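Local coordinates for 2-hydroxyisobutyryl-CoA mutase large subunit (PDB 4R3U), which catalyses, together with a small cobalamin-binding subunit, the interconversion of 2-hydroxyisobutyryl-CoA and (S)-3-hydroxybutyryl-CoA, at residues Glu147-Glu151 with Tyr497-Ala502; Ala268-Ala273 with Ile433-Leu437; Phe385-Asp391 with Ile492-Pro496. All coordinates share one frame; numbering follows the deposited sequence.

Contact 1 (Glu147-Glu151 with Tyr497-Ala502)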
ATOM      1  N   GLU A 147       9.127  31.465  16.413  1.00 28.41           N
ATOM      2  CA  GLU A 147       8.417  30.188  16.507  1.00 25.92           C
ATOM      3  C   GLU A 147       6.899  30.309  16.382  1.00 28.20           C
ATOM      4  O   GLU A 147       6.219  29.278  16.391  1.00 28.04           O
ATOM      5  CB  GLU A 147       8.799  29.446  17.809  1.00 26.75           C
ATOM      6  CG  GLU A 147      10.289  29.190  17.962  1.00 31.49           C
ATOM      7  CD  GLU A 147      10.704  27.881  18.593  1.00 35.42           C
ATOM      8  OE1 GLU A 147      11.723  27.877  19.320  1.00 43.62           O
ATOM      9  OE2 GLU A 147      10.045  26.852  18.325  1.00 31.27           O
ATOM     10  N   VAL A 148       6.367  31.544  16.235  1.00 23.94           N
ATOM     11  CA  VAL A 148       4.902  31.759  16.147  1.00 23.94           C
ATOM     12  C   VAL A 148       4.306  31.212  14.835  1.00 28.29           C
ATOM     13  O   VAL A 148       4.740  31.630  13.762  1.00 29.53           O
ATOM     14  CB  VAL A 148       4.477  33.236  16.388  1.00 27.20           C
ATOM     15  CG1 VAL A 148       2.964  33.331  16.560  1.00 27.68           C
ATOM     16  CG2 VAL A 148       5.199  33.830  17.591  1.00 26.74           C
ATOM     17  N   GLY A 149       3.326  30.306  14.954  1.00 22.15           N
ATOM     18  CA  GLY A 149       2.603  29.691  13.845  1.00 21.30           C
ATOM     19  C   GLY A 149       3.443  28.905  12.863  1.00 27.99           C
ATOM     20  O   GLY A 149       2.970  28.573  11.768  1.00 26.95           O
ATOM     21  N   ARG A 150       4.702  28.604  13.244  1.00 26.97           N
ATOM     22  CA  ARG A 150       5.659  27.884  12.407  1.00 25.72           C
ATOM     23  C   ARG A 150       5.392  26.363  12.294  1.00 27.33           C
ATOM     24  O   ARG A 150       5.171  25.868  11.192  1.00 25.60           O
ATOM     25  CB  ARG A 150       7.079  28.195  12.888  1.00 24.15           C
ATOM     26  CG  ARG A 150       8.159  27.613  11.999  1.00 26.15           C
ATOM     27  CD  ARG A 150       9.562  28.021  12.415  1.00 23.08           C
ATOM     28  NE  ARG A 150       9.829  29.453  12.283  1.00 29.07           N
ATOM     29  CZ  ARG A 150      10.092  30.111  11.152  1.00 39.91           C
ATOM     30  NH1 ARG A 150      10.151  29.465   9.996  1.00 23.26           N
ATOM     31  NH2 ARG A 150      10.316  31.420  11.179  1.00 30.04           N
ATOM     32  N   GLU A 151       5.398  25.637  13.439  1.00 23.43           N
ATOM     33  CA  GLU A 151       5.220  24.173  13.515  1.00 21.45           C
ATOM     34  C   GLU A 151       3.774  23.692  13.736  1.00 24.16           C
ATOM     35  O   GLU A 151       3.503  22.488  13.706  1.00 24.25           O
ATOM     36  CB  GLU A 151       6.170  23.590  14.578  1.00 22.46           C
ATOM     37  CG  GLU A 151       7.649  23.775  14.259  1.00 21.38           C
ATOM     38  CD  GLU A 151       8.547  22.775  14.947  1.00 35.98           C
ATOM     39  OE1 GLU A 151       8.792  22.922  16.167  1.00 28.96           O
ATOM     40  OE2 GLU A 151       9.000  21.830  14.265  1.00 29.57           O
ATOM     41  N   TYR A 497       6.131  29.171   5.263  1.00 25.53           N
ATOM     42  CA  TYR A 497       5.837  29.935   6.453  1.00 23.79           C
ATOM     43  C   TYR A 497       5.536  31.363   5.993  1.00 28.16           C
ATOM     44  O   TYR A 497       6.288  31.935   5.200  1.00 28.18           O
ATOM     45  CB  TYR A 497       7.055  29.914   7.417  1.00 23.97           C
ATOM     46  CG  TYR A 497       6.843  30.698   8.699  1.00 24.08           C
ATOM     47  CD1 TYR A 497       5.878  30.309   9.628  1.00 25.06           C
ATOM     48  CD2 TYR A 497       7.594  31.836   8.975  1.00 24.88           C
ATOM     49  CE1 TYR A 497       5.644  31.050  10.783  1.00 25.35           C
ATOM     50  CE2 TYR A 497       7.380  32.581  10.139  1.00 26.13           C
ATOM     51  CZ  TYR A 497       6.407  32.177  11.044  1.00 33.84           C
ATOM     52  OH  TYR A 497       6.191  32.889  12.197  1.00 32.96           O
ATOM     53  N   ASP A 498       4.417  31.920   6.471  1.00 25.50           N
ATOM     54  CA  ASP A 498       3.994  33.288   6.201  1.00 26.19           C
ATOM     55  C   ASP A 498       4.693  34.154   7.255  1.00 34.55           C
ATOM     56  O   ASP A 498       4.420  34.017   8.464  1.00 34.14           O
ATOM     57  CB  ASP A 498       2.457  33.385   6.323  1.00 27.46           C
ATOM     58  CG  ASP A 498       1.831  34.752   6.111  1.00 36.08           C
ATOM     59  OD1 ASP A 498       2.588  35.742   5.925  1.00 36.38           O
ATOM     60  OD2 ASP A 498       0.589  34.845   6.182  1.00 43.17           O
ATOM     61  N   ASN A 499       5.606  35.029   6.806  1.00 32.96           N
ATOM     62  CA  ASN A 499       6.357  35.900   7.715  1.00 33.69           C
ATOM     63  C   ASN A 499       5.555  37.035   8.414  1.00 37.16           C
ATOM     64  O   ASN A 499       6.119  37.764   9.238  1.00 38.49           O
ATOM     65  CB  ASN A 499       7.651  36.391   7.058  1.00 41.73           C
ATOM     66  CG  ASN A 499       8.694  35.301   6.893  1.00 75.34           C
ATOM     67  OD1 ASN A 499       9.146  35.007   5.782  1.00 71.46           O
ATOM     68  ND2 ASN A 499       9.114  34.677   7.994  1.00 67.02           N
ATOM     69  N   THR A 500       4.247  37.153   8.124  1.00 31.96           N
ATOM     70  CA  THR A 500       3.361  38.149   8.747  1.00 31.16           C
ATOM     71  C   THR A 500       2.631  37.533   9.934  1.00 35.51           C
ATOM     72  O   THR A 500       1.959  38.267  10.664  1.00 36.38           O
ATOM     73  CB  THR A 500       2.308  38.693   7.757  1.00 33.63           C
ATOM     74  OG1 THR A 500       1.418  37.645   7.359  1.00 39.30           O
ATOM     75  CG2 THR A 500       2.909  39.372   6.559  1.00 24.93           C
ATOM     76  N   THR A 501       2.749  36.194  10.116  1.00 32.18           N
ATOM     77  CA  THR A 501       2.106  35.417  11.193  1.00 31.89           C
ATOM     78  C   THR A 501       2.345  36.073  12.555  1.00 36.89           C
ATOM     79  O   THR A 501       1.356  36.397  13.225  1.00 37.03           O
ATOM     80  CB  THR A 501       2.601  33.946  11.197  1.00 37.27           C
ATOM     81  OG1 THR A 501       2.316  33.318   9.940  1.00 30.25           O
ATOM     82  CG2 THR A 501       2.034  33.138  12.357  1.00 29.19           C
ATOM     83  N   ALA A 502       3.637  36.295  12.962  1.00 31.56           N
ATOM     84  CA  ALA A 502       3.915  36.909  14.273  1.00 31.67           C
ATOM     85  C   ALA A 502       3.198  38.258  14.457  1.00 41.62           C
ATOM     86  O   ALA A 502       2.381  38.368  15.375  1.00 43.16           O
ATOM     87  CB  ALA A 502       5.410  37.032  14.532  1.00 31.68           C
TER
HETATM   88  O   HOH W   1       7.742  33.814  14.739  1.00 32.73           O

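Contact 2 (Ala268-Ala273 with Ile433-Leu437)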
ATOM      1  N   ALA A 268       3.597  -0.087  23.684  1.00 24.20           N
ATOM      2  CA  ALA A 268       2.430  -0.727  24.286  1.00 23.79           C
ATOM      3  C   ALA A 268       2.485  -0.728  25.817  1.00 26.63           C
ATOM      4  O   ALA A 268       1.568  -0.223  26.474  1.00 26.47           O
ATOM      5  CB  ALA A 268       2.282  -2.160  23.754  1.00 24.23           C
ATOM      6  N   ALA A 269       3.564  -1.275  26.382  1.00 24.28           N
ATOM      7  CA  ALA A 269       3.738  -1.389  27.835  1.00 25.27           C
ATOM      8  C   ALA A 269       3.867  -0.076  28.583  1.00 28.50           C
ATOM      9  O   ALA A 269       3.262   0.058  29.635  1.00 30.13           O
ATOM     10  CB  ALA A 269       4.907  -2.300  28.156  1.00 27.01           C
ATOM     11  N   PHE A 270       4.631   0.903  28.052  1.00 24.29           N
ATOM     12  CA  PHE A 270       4.808   2.202  28.730  1.00 23.30           C
ATOM     13  C   PHE A 270       3.528   3.050  28.719  1.00 28.39           C
ATOM     14  O   PHE A 270       3.290   3.790  29.674  1.00 29.65           O
ATOM     15  CB  PHE A 270       6.034   2.967  28.196  1.00 24.13           C
ATOM     16  CG  PHE A 270       7.385   2.270  28.285  1.00 24.97           C
ATOM     17  CD1 PHE A 270       7.539   1.088  29.008  1.00 26.98           C
ATOM     18  CD2 PHE A 270       8.505   2.818  27.679  1.00 24.95           C
ATOM     19  CE1 PHE A 270       8.776   0.463  29.097  1.00 27.18           C
ATOM     20  CE2 PHE A 270       9.753   2.211  27.814  1.00 27.00           C
ATOM     21  CZ  PHE A 270       9.873   1.030  28.502  1.00 25.07           C
ATOM     22  N   THR A 271       2.671   2.872  27.693  1.00 23.74           N
ATOM     23  CA  THR A 271       1.386   3.554  27.580  1.00 23.32           C
ATOM     24  C   THR A 271       0.436   2.975  28.627  1.00 28.93           C
ATOM     25  O   THR A 271      -0.264   3.738  29.320  1.00 27.41           O
ATOM     26  CB  THR A 271       0.826   3.457  26.151  1.00 29.68           C
ATOM     27  OG1 THR A 271       1.809   3.929  25.244  1.00 25.51           O
ATOM     28  CG2 THR A 271      -0.444   4.277  25.963  1.00 28.88           C
ATOM     29  N   LEU A 272       0.432   1.638  28.759  1.00 27.03           N
ATOM     30  CA  LEU A 272      -0.368   0.975  29.780  1.00 28.29           C
ATOM     31  C   LEU A 272       0.098   1.337  31.198  1.00 34.39           C
ATOM     32  O   LEU A 272      -0.750   1.557  32.067  1.00 35.34           O
ATOM     33  CB  LEU A 272      -0.456  -0.532  29.542  1.00 28.58           C
ATOM     34  CG  LEU A 272      -1.288  -0.929  28.312  1.00 31.65           C
ATOM     35  CD1 LEU A 272      -1.375  -2.423  28.175  1.00 30.74           C
ATOM     36  CD2 LEU A 272      -2.691  -0.309  28.344  1.00 30.80           C
ATOM     37  N   ALA A 273       1.431   1.517  31.402  1.00 31.16           N
ATOM     38  CA  ALA A 273       2.007   1.954  32.696  1.00 31.04           C
ATOM     39  C   ALA A 273       1.439   3.324  33.093  1.00 35.43           C
ATOM     40  O   ALA A 273       1.065   3.530  34.249  1.00 37.10           O
ATOM     41  CB  ALA A 273       3.529   1.995  32.615  1.00 30.76           C
ATOM     42  N   ILE A 433       4.117  -7.631  27.705  1.00 28.17           N
ATOM     43  CA  ILE A 433       3.544  -6.377  28.233  1.00 27.58           C
ATOM     44  C   ILE A 433       3.306  -6.518  29.744  1.00 31.88           C
ATOM     45  O   ILE A 433       3.741  -5.652  30.501  1.00 32.00           O
ATOM     46  CB  ILE A 433       2.238  -5.959  27.491  1.00 29.94           C
ATOM     47  CG1 ILE A 433       2.533  -5.317  26.108  1.00 27.21           C
ATOM     48  CG2 ILE A 433       1.329  -5.048  28.357  1.00 32.08           C
ATOM     49  CD1 ILE A 433       1.364  -5.535  25.042  1.00 19.93           C
ATOM     50  N   PHE A 434       2.631  -7.608  30.178  1.00 28.60           N
ATOM     51  CA  PHE A 434       2.340  -7.813  31.600  1.00 29.83           C
ATOM     52  C   PHE A 434       3.591  -7.903  32.466  1.00 37.46           C
ATOM     53  O   PHE A 434       3.624  -7.331  33.559  1.00 39.75           O
ATOM     54  CB  PHE A 434       1.369  -8.980  31.835  1.00 31.13           C
ATOM     55  CG  PHE A 434      -0.059  -8.606  31.553  1.00 31.35           C
ATOM     56  CD1 PHE A 434      -0.641  -7.506  32.171  1.00 34.33           C
ATOM     57  CD2 PHE A 434      -0.831  -9.359  30.677  1.00 32.41           C
ATOM     58  CE1 PHE A 434      -1.954  -7.143  31.882  1.00 35.20           C
ATOM     59  CE2 PHE A 434      -2.145  -8.988  30.384  1.00 33.93           C
ATOM     60  CZ  PHE A 434      -2.700  -7.894  30.990  1.00 31.70           C
ATOM     61  N   GLU A 435       4.621  -8.574  31.933  1.00 32.56           N
ATOM     62  CA  GLU A 435       5.954  -8.778  32.471  1.00 33.06           C
ATOM     63  C   GLU A 435       6.619  -7.394  32.704  1.00 37.61           C
ATOM     64  O   GLU A 435       7.205  -7.191  33.758  1.00 40.83           O
ATOM     65  CB  GLU A 435       6.714  -9.578  31.409  1.00 34.77           C
ATOM     66  CG  GLU A 435       7.792 -10.522  31.873  1.00 50.12           C
ATOM     67  CD  GLU A 435       8.177 -11.451  30.743  1.00 65.17           C
ATOM     68  OE1 GLU A 435       9.070 -11.083  29.948  1.00 53.91           O
ATOM     69  OE2 GLU A 435       7.541 -12.525  30.614  1.00 54.95           O
ATOM     70  N   ILE A 436       6.481  -6.435  31.754  1.00 31.61           N
ATOM     71  CA  ILE A 436       7.011  -5.073  31.892  1.00 31.05           C
ATOM     72  C   ILE A 436       6.246  -4.285  32.954  1.00 36.33           C
ATOM     73  O   ILE A 436       6.862  -3.674  33.832  1.00 37.05           O
ATOM     74  CB  ILE A 436       7.088  -4.312  30.542  1.00 32.51           C
ATOM     75  CG1 ILE A 436       8.090  -4.990  29.552  1.00 32.23           C
ATOM     76  CG2 ILE A 436       7.370  -2.788  30.751  1.00 31.01           C
ATOM     77  CD1 ILE A 436       8.392  -4.144  28.221  1.00 37.34           C
ATOM     78  N   LEU A 437       4.904  -4.313  32.873  1.00 33.59           N
ATOM     79  CA  LEU A 437       3.984  -3.657  33.812  1.00 34.46           C
ATOM     80  C   LEU A 437       4.246  -4.086  35.276  1.00 39.94           C
ATOM     81  O   LEU A 437       4.106  -3.272  36.197  1.00 40.41           O
ATOM     82  CB  LEU A 437       2.519  -3.965  33.432  1.00 34.28           C
ATOM     83  CG  LEU A 437       1.952  -3.245  32.208  1.00 37.38           C
ATOM     84  CD1 LEU A 437       0.527  -3.665  31.983  1.00 36.85           C
ATOM     85  CD2 LEU A 437       2.008  -1.736  32.379  1.00 38.29           C
TER

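Contact 3 (Phe385-Asp391 with Ile492-Pro496). With 5AD (5'-deoxyadenosine), chain G.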
ATOM      1  N   PHE A 385      10.540  16.551   4.908  1.00 22.01           N
ATOM      2  CA  PHE A 385      10.863  17.916   4.495  1.00 20.59           C
ATOM      3  C   PHE A 385      10.222  18.994   5.369  1.00 24.89           C
ATOM      4  O   PHE A 385      10.929  19.841   5.911  1.00 26.13           O
ATOM      5  CB  PHE A 385      10.442  18.157   3.061  1.00 20.53           C
ATOM      6  CG  PHE A 385      11.133  17.330   2.020  1.00 20.76           C
ATOM      7  CD1 PHE A 385      10.758  16.009   1.799  1.00 21.56           C
ATOM      8  CD2 PHE A 385      12.061  17.912   1.157  1.00 22.31           C
ATOM      9  CE1 PHE A 385      11.372  15.254   0.806  1.00 22.82           C
ATOM     10  CE2 PHE A 385      12.673  17.164   0.158  1.00 24.63           C
ATOM     11  CZ  PHE A 385      12.315  15.840  -0.014  1.00 23.89           C
ATOM     12  N   ALA A 386       8.877  19.014   5.445  1.00 23.56           N
ATOM     13  CA  ALA A 386       8.136  20.088   6.121  1.00 23.37           C
ATOM     14  C   ALA A 386       6.724  19.670   6.469  1.00 25.60           C
ATOM     15  O   ALA A 386       6.274  18.604   6.031  1.00 23.36           O
ATOM     16  CB  ALA A 386       8.068  21.309   5.198  1.00 23.56           C
ATOM     17  N   ILE A 387       5.987  20.560   7.209  1.00 23.87           N
ATOM     18  CA  ILE A 387       4.560  20.342   7.483  1.00 22.97           C
ATOM     19  C   ILE A 387       3.826  20.215   6.127  1.00 21.64           C
ATOM     20  O   ILE A 387       4.297  20.783   5.133  1.00 20.30           O
ATOM     21  CB  ILE A 387       3.925  21.314   8.510  1.00 25.04           C
ATOM     22  CG1 ILE A 387       4.050  22.798   8.060  1.00 26.24           C
ATOM     23  CG2 ILE A 387       4.490  21.041   9.916  1.00 22.28           C
ATOM     24  CD1 ILE A 387       3.063  23.678   8.642  1.00 25.01           C
ATOM     25  N   PRO A 388       2.797  19.368   6.010  1.00 19.04           N
ATOM     26  CA  PRO A 388       2.257  19.063   4.672  1.00 20.18           C
ATOM     27  C   PRO A 388       1.568  20.112   3.823  1.00 24.24           C
ATOM     28  O   PRO A 388       0.943  21.049   4.325  1.00 25.56           O
ATOM     29  CB  PRO A 388       1.331  17.861   4.931  1.00 20.49           C
ATOM     30  CG  PRO A 388       0.942  18.031   6.330  1.00 21.32           C
ATOM     31  CD  PRO A 388       2.178  18.493   7.018  1.00 18.43           C
ATOM     32  N   THR A 389       1.625  19.863   2.507  1.00 21.78           N
ATOM     33  CA  THR A 389       0.926  20.623   1.493  1.00 21.32           C
ATOM     34  C   THR A 389      -0.471  20.025   1.374  1.00 23.85           C
ATOM     35  O   THR A 389      -0.763  18.941   1.893  1.00 22.02           O
ATOM     36  CB  THR A 389       1.655  20.550   0.127  1.00 21.44           C
ATOM     37  OG1 THR A 389       1.721  19.190  -0.323  1.00 21.54           O
ATOM     38  CG2 THR A 389       3.023  21.196   0.145  1.00 14.44           C
ATOM     39  N   GLU A 390      -1.331  20.732   0.671  1.00 23.57           N
ATOM     40  CA  GLU A 390      -2.679  20.284   0.387  1.00 23.20           C
ATOM     41  C   GLU A 390      -2.644  18.976  -0.399  1.00 24.81           C
ATOM     42  O   GLU A 390      -3.280  18.025   0.026  1.00 25.41           O
ATOM     43  CB  GLU A 390      -3.424  21.365  -0.378  1.00 24.40           C
ATOM     44  CG  GLU A 390      -3.784  22.544   0.497  1.00 26.11           C
ATOM     45  CD  GLU A 390      -4.670  23.567  -0.174  1.00 38.70           C
ATOM     46  OE1 GLU A 390      -4.600  23.681  -1.417  1.00 38.29           O
ATOM     47  OE2 GLU A 390      -5.427  24.262   0.542  1.00 36.28           O
ATOM     48  N   ASP A 391      -1.833  18.894  -1.468  1.00 22.92           N
ATOM     49  CA  ASP A 391      -1.695  17.689  -2.311  1.00 22.89           C
ATOM     50  C   ASP A 391      -1.252  16.452  -1.541  1.00 22.30           C
ATOM     51  O   ASP A 391      -1.764  15.376  -1.786  1.00 22.17           O
ATOM     52  CB  ASP A 391      -0.744  17.931  -3.500  1.00 24.57           C
ATOM     53  CG  ASP A 391      -1.257  18.804  -4.630  1.00 40.98           C
ATOM     54  OD1 ASP A 391      -2.501  18.945  -4.764  1.00 44.26           O
ATOM     55  OD2 ASP A 391      -0.415  19.295  -5.431  1.00 47.81           O
ATOM     56  N   ILE A 492       9.861  19.239  -5.443  1.00 38.72           N
ATOM     57  CA  ILE A 492       8.902  19.075  -4.372  1.00 34.99           C
ATOM     58  C   ILE A 492       8.356  20.433  -3.977  1.00 36.64           C
ATOM     59  O   ILE A 492       9.122  21.376  -3.748  1.00 37.35           O
ATOM     60  CB  ILE A 492       9.422  18.226  -3.159  1.00 35.91           C
ATOM     61  CG1 ILE A 492       8.282  18.003  -2.092  1.00 33.19           C
ATOM     62  CG2 ILE A 492      10.726  18.786  -2.563  1.00 34.62           C
ATOM     63  CD1 ILE A 492       8.539  16.999  -1.015  1.00 31.52           C
ATOM     64  N   GLU A 493       7.035  20.527  -3.914  1.00 30.40           N
ATOM     65  CA  GLU A 493       6.350  21.722  -3.453  1.00 28.51           C
ATOM     66  C   GLU A 493       6.436  21.681  -1.915  1.00 28.74           C
ATOM     67  O   GLU A 493       6.076  20.663  -1.310  1.00 27.18           O
ATOM     68  CB  GLU A 493       4.887  21.704  -3.940  1.00 29.49           C
ATOM     69  CG  GLU A 493       3.963  22.628  -3.158  1.00 38.73           C
ATOM     70  CD  GLU A 493       2.492  22.686  -3.538  1.00 69.30           C
ATOM     71  OE1 GLU A 493       1.818  23.609  -3.030  1.00 52.85           O
ATOM     72  OE2 GLU A 493       2.009  21.843  -4.336  1.00 77.32           O
ATOM     73  N   ILE A 494       6.936  22.756  -1.290  1.00 23.02           N
ATOM     74  CA  ILE A 494       7.043  22.791   0.166  1.00 21.42           C
ATOM     75  C   ILE A 494       6.072  23.794   0.747  1.00 28.61           C
ATOM     76  O   ILE A 494       5.984  24.922   0.244  1.00 31.62           O
ATOM     77  CB  ILE A 494       8.521  23.060   0.610  1.00 23.50           C
ATOM     78  CG1 ILE A 494       9.488  21.966   0.117  1.00 22.88           C
ATOM     79  CG2 ILE A 494       8.674  23.366   2.120  1.00 21.27           C
ATOM     80  CD1 ILE A 494       9.267  20.599   0.703  1.00 30.86           C
ATOM     81  N   HIS A 495       5.377  23.413   1.832  1.00 23.92           N
ATOM     82  CA  HIS A 495       4.484  24.334   2.530  1.00 23.79           C
ATOM     83  C   HIS A 495       5.304  25.509   3.107  1.00 29.46           C
ATOM     84  O   HIS A 495       6.276  25.273   3.824  1.00 29.80           O
ATOM     85  CB  HIS A 495       3.713  23.639   3.658  1.00 23.49           C
ATOM     86  CG  HIS A 495       2.674  24.528   4.288  1.00 26.25           C
ATOM     87  ND1 HIS A 495       1.417  24.672   3.681  1.00 27.17           N
ATOM     88  CD2 HIS A 495       2.700  25.282   5.417  1.00 26.75           C
ATOM     89  CE1 HIS A 495       0.729  25.479   4.463  1.00 26.66           C
ATOM     90  NE2 HIS A 495       1.439  25.861   5.524  1.00 26.70           N
ATOM     91  N   PRO A 496       4.958  26.777   2.771  1.00 26.01           N
ATOM     92  CA  PRO A 496       5.762  27.904   3.269  1.00 23.95           C
ATOM     93  C   PRO A 496       5.221  28.532   4.546  1.00 28.51           C
ATOM     94  O   PRO A 496       4.024  28.482   4.859  1.00 27.58           O
ATOM     95  CB  PRO A 496       5.713  28.898   2.112  1.00 25.73           C
ATOM     96  CG  PRO A 496       4.343  28.623   1.448  1.00 31.50           C
ATOM     97  CD  PRO A 496       3.867  27.247   1.880  1.00 26.99           C
TER
HETATM   98  N1  5AD G 803       0.310  19.915   9.800  0.50 17.93           N
HETATM   99  C2  5AD G 803       0.216  18.561   9.484  0.50 20.21           C
HETATM  100  N3  5AD G 803       1.050  17.638  10.164  0.50 23.69           N
HETATM  101  C4  5AD G 803       1.848  18.079  11.160  0.50 26.69           C
HETATM  102  N9  5AD G 803       2.723  17.458  11.956  0.50 27.68           N
HETATM  103  C8  5AD G 803       3.179  18.359  12.831  0.50 27.15           C
HETATM  104  N7  5AD G 803       2.676  19.547  12.543  0.50 26.55           N
HETATM  105  C5  5AD G 803       1.832  19.381  11.518  0.50 26.02           C
HETATM  106  C6  5AD G 803       1.068  20.261  10.853  0.50 21.43           C
HETATM  107  N6  5AD G 803       1.180  21.519  11.244  0.50 21.65           N
HETATM  108  C1' 5AD G 803       2.954  16.022  12.188  0.50 27.53           C
HETATM  109  C2' 5AD G 803       3.603  15.269  11.079  0.50 28.76           C
HETATM  110  C3' 5AD G 803       4.397  14.225  11.845  0.50 31.13           C
HETATM  111  C4' 5AD G 803       4.154  14.501  13.329  0.50 30.21           C
HETATM  112  C5' 5AD G 803       5.467  14.390  14.096  0.50 30.69           C
HETATM  113  O4' 5AD G 803       3.815  15.864  13.326  0.50 28.07           O
HETATM  114  O2' 5AD G 803       2.585  14.603  10.319  0.50 27.47           O
HETATM  115  O3' 5AD G 803       3.938  12.912  11.469  0.50 32.43           O
HETATM  116  O   HOH W   2       5.464  20.748   2.498  1.00 19.81           O
HETATM  117  O   HOH W   3      -0.696  21.350  -2.507  1.00 22.86           O

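Contact 1 (Glu147-Glu151 with Tyr497-Ala502)
The ring of Tyr497 lies in the angle between Val148 and Arg150 and uses its edge on one and its face on the other. Its hydroxyl donates a hydrogen bond to the carbonyl of Val148; the modelled distance from Tyr497 OH to Val148 O, 2.5 Å, is very short and its exact value doubtful. That oxygen lies near the ring plane. A water ties the same two residues again, accepting from Val148 N (3.0 Å) and donating to Tyr497 OH (3.1 Å). Arg150 comes over one face: CZ stands 3.9 Å from the ring centroid, a cation-pi contact with guanidinium and ring tilted 35° apart. The Arg150 chain bends at chi3 (-65°), folding the guanidinium back over the tyrosine, while NE bonds to Gly146 O. Residues 147-151 belong to the loop that follows strand 125-128 and helix 131-135 of the TIM barrel; within it, Glu151 O accepts a hydrogen bond from cobalamin. Replacing Tyr497 by alanine would probably leave the Val148 carbonyl without this donor and take away the ring face on which the Arg150 guanidinium lies. Beyond the ring, the first residues of helix 501-515 pack against the loop: Val148 CB meets Ala502 CB at 4.3 Å, and Thr501 CG2 reaches Gly149 CA at 3.8 Å. Asp498 caps the turn into this helix, its OD1 accepting from both Thr500 N and Thr500 OG1, and it salt-bridges Arg504.

Contact 2 (Ala268-Ala273 with Ile433-Leu437)
This is a buried, apolar helix-to-helix contact on the outside of the TIM barrel, where helix 264-283, lying in the chain between strands 252-253 and 298-302, is overlaid by helix 420-442 from beyond the last barrel strand. The axes of the two short segments pass 9.0 Å apart and cross at -47°, consistent with ridges-into-grooves packing of residues four apart, since Ala269 faces Ile433 and Ala273 faces Leu437. Small residues on the barrel helix let the branched side chains of 433-437 come down close to its backbone. Ala268 CB meets the end of Ile433, CD1, at 3.7 Å, and Ala269 CB rests against Ile436 CG2 at 3.6 Å. The other branch of Ile433, CG2, meets Leu272 CD1 at 3.8 Å, the two side chains crossing at about a right angle. Ile436 CG2, anti to its own backbone nitrogen, is directed at the barrel helix; besides Ala269 it touches the rim of the Phe270 ring in the ring plane, at CE1. That ring also meets Phe455 of helix 454-472 edge-to-face, which brings a third helix to the interface. On the other flank, Ala268 and Leu272 reach helix 306-327. Leu437 reaches in to the backbone: its CD2 methyl lies 3.4 Å from Ala273 N and 3.5 Å from Ala269 O, beside the backbone hydrogen bond that joins these two atoms.

Contact 3 (Phe385-Asp391 with Ile492-Pro496)
Phe385 offers one face of its ring to Ile492, whose CD1 methyl sits above the ring centre, 3.8 Å from the centroid and 13° off the normal, as a CH-pi contact. The two side chains approach from opposite directions. Ile494 adds two methyls to the same apolar patch: CD1 packs on Phe385 CB at 3.6 Å, and CG2 lies against Ala386 CB. A further ring, that of Tyr354, meets Phe385 edge-to-face. Farther along, His495 turns towards segment 385-391, its CG anti to the backbone nitrogen (chi1 -174°), which brings the imidazole atom CD2 to 3.6 Å from Ile387 CD1; Phe104 meets the imidazole edge-to-face. A water donates to Ile387 O (2.9 Å) and accepts from His495 N (2.7 Å), bridging the two backbones. Thr389 divides its two branches. OG1 caps the start of helix 390-405 by bonding to Ala392 N, while CG2 is turned to segment 492-496, 3.4 Å from Glu493 O and close to His495 N. At the outer end Asp391 OD2 and Glu493 OE2 come within 3.7 Å, their carboxylate planes almost perpendicular, a like-charge approach probably eased in part by the long, weak ion pair of Asp391 with Lys394; a water that accepts from Asp391 N also gives Glu493 OE2 a weak bond. The reverse side of segment 385-391 faces the cofactor. Ile387 CG2 reaches C5 of 5'-deoxyadenosine at 3.5 Å, and Pro388 CD lies against its C2, while Ala386 O accepts a weak bond from cobalamin. Residues 385-388 are thus part of the wall of the adenosyl and cobalamin pocket at one end of the TIM barrel, with 492-496 laid across them from behind.

Contacts 1 and 3 are neighbours: their segments 492-496 and 497-502 form one continuous run, laid first along 385-391 and then along 147-151, and their centres are 15 Å apart. They also touch directly, Arg150 O meeting Ile387 CD1 at 4.0 Å. Both border the cofactor site, where Glu151, Ile387 and Pro388 line the 5'-deoxyadenosine pocket, and Ile387 lies about 7 Å, side chain to side chain, from Asp128, inferred to be important for stereospecificity. Contact 2 lies across the centre of the chain, its own centre 39 Å from that of contact 1 and 37 Å from that of contact 3; its Phe270 side chain is still about 10 Å from that of substrate-binding His256.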